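Local coordinates for cell division GTPase FtsZ, diverged (Clostridium botulinum C, PDB 3V3T), which belongs to the tubulin/FtsZ family of GTPases, as a diverged, TubZ-like member with a GTPase domain followed by a tubulin-type C-terminal domain, at residues Asp220-Asp223 against Ile224-Leu228. The protein carries 1 engineered substitution. Residues are numbered along the deposited sequence; the frame is centred on the assembly and turned at random.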
# COMPACT_ATOMS: atom_id res chain seq x y z
N ASP A 220 -21.04 -5.37 -11.17
CA ASP A 220 -22.42 -5.35 -10.70
C ASP A 220 -23.23 -6.43 -11.41
O ASP A 220 -24.34 -6.77 -10.99
CB ASP A 220 -23.05 -3.98 -10.94
CG ASP A 220 -23.11 -3.61 -12.42
OD1 ASP A 220 -22.12 -3.86 -13.14
OD2 ASP A 220 -24.15 -3.08 -12.86
N LYS A 221 -22.67 -6.96 -12.49
CA LYS A 221 -23.40 -7.89 -13.37
C LYS A 221 -23.54 -9.33 -12.88
O LYS A 221 -24.60 -9.72 -12.38
CB LYS A 221 -22.77 -7.89 -14.77
CG LYS A 221 -22.85 -6.55 -15.48
CD LYS A 221 -22.36 -6.66 -16.91
CE LYS A 221 -22.82 -5.47 -17.75
NZ LYS A 221 -22.75 -5.76 -19.21
N GLU A 222 -22.48 -10.12 -13.04
CA GLU A 222 -22.56 -11.57 -12.84
C GLU A 222 -22.79 -12.00 -11.39
O GLU A 222 -22.88 -11.18 -10.48
CB GLU A 222 -21.34 -12.28 -13.44
CG GLU A 222 -20.02 -11.55 -13.22
CD GLU A 222 -18.86 -12.18 -13.99
OE1 GLU A 222 -18.94 -13.37 -14.33
OE2 GLU A 222 -17.86 -11.46 -14.24
N ASP A 223 -22.89 -13.31 -11.19
CA ASP A 223 -23.00 -13.88 -9.85
C ASP A 223 -21.92 -13.26 -8.95
O ASP A 223 -20.77 -13.10 -9.35
CB ASP A 223 -22.84 -15.40 -9.94
CG ASP A 223 -22.77 -16.06 -8.58
OD1 ASP A 223 -23.80 -16.62 -8.14
OD2 ASP A 223 -21.69 -16.03 -7.95
N ILE A 224 -22.30 -12.91 -7.73
CA ILE A 224 -21.40 -12.17 -6.87
C ILE A 224 -20.16 -12.97 -6.47
O ILE A 224 -19.07 -12.42 -6.38
CB ILE A 224 -22.12 -11.59 -5.62
CG1 ILE A 224 -21.18 -10.67 -4.85
CG2 ILE A 224 -22.64 -12.70 -4.72
CD1 ILE A 224 -21.88 -9.90 -3.78
N GLN A 225 -20.30 -14.28 -6.27
CA GLN A 225 -19.14 -15.13 -6.00
C GLN A 225 -18.19 -15.19 -7.21
O GLN A 225 -16.96 -15.15 -7.05
CB GLN A 225 -19.56 -16.54 -5.59
CG GLN A 225 -20.25 -16.63 -4.24
CD GLN A 225 -20.55 -18.07 -3.82
OE1 GLN A 225 -19.64 -18.86 -3.56
NE2 GLN A 225 -21.83 -18.41 -3.75
N VAL A 226 -18.76 -15.27 -8.41
CA VAL A 226 -17.95 -15.30 -9.62
C VAL A 226 -17.24 -13.97 -9.85
O VAL A 226 -16.06 -13.94 -10.20
CB VAL A 226 -18.80 -15.68 -10.88
CG1 VAL A 226 -17.95 -15.67 -12.15
CG2 VAL A 226 -19.46 -17.03 -10.69
N ALA A 227 -17.95 -12.87 -9.66
CA ALA A 227 -17.37 -11.55 -9.87
C ALA A 227 -16.20 -11.29 -8.91
O ALA A 227 -15.21 -10.67 -9.29
CB ALA A 227 -18.42 -10.48 -9.72
N LEU A 228 -16.32 -11.75 -7.68
CA LEU A 228 -15.27 -11.50 -6.68
C LEU A 228 -14.08 -12.40 -6.93
O LEU A 228 -12.92 -12.02 -6.68
CB LEU A 228 -15.81 -11.68 -5.26
CG LEU A 228 -16.47 -10.40 -4.75
CD1 LEU A 228 -17.26 -10.62 -3.48
CD2 LEU A 228 -15.40 -9.33 -4.56
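Asp-223 N-caps helix 224-233, its carboxylate folding back to accept from the backbone N of Gln-225 and Val-226, two amides that no earlier turn could serve. The straighter of these bonds comes from Val-226 N, 3.1 Å from Asp-223 OD2 with an N-H...O angle of 154°, and it uses the anti lone pair, the one facing away from OD1. Gln-225 N approaches the same oxygen to 2.8 Å, but its hydrogen points well off line at 118°, which makes that bond weak. Aspartate suits an N-cap because its short side chain can fold back onto the helix end; here CG lies anti to the backbone N (chi1 173°), which brings OD2 within bonding distance of both amides. The negative charge there probably also interacts favourably with the helix dipole.

The backbone of the same residue starts the helical hydrogen bonding: Asp-223 O accepts from Ala-227 N at 2.8 Å, and Leu-228 N to Ile-224 O carries the pattern on. Around the cap, Glu-222 arrives from the loop with an extended chain, crossing the side chain of Val-226 at about a right angle. Its methylene CG rests 4.0 Å from Ala-227 CB, where a small methyl lets the glutamate lie close to the helix.

The capped end lies at the surface, where the loop after strand 211-217 in the C-terminal domain turns into the helix. The branched aliphatic side chains of Ile-224 and Leu-228, one turn apart, pack against Phe-218 and against Ile-261 of helix 258-265, so much of the meeting between the two helices is hydrophobic. On the cap side the methyls of Val-226 lie beside both carboxylates without bonding to them: CG2 sits 3.7 Å from Asp-223 OD2 and CG1 3.3 Å from Glu-222 OE1.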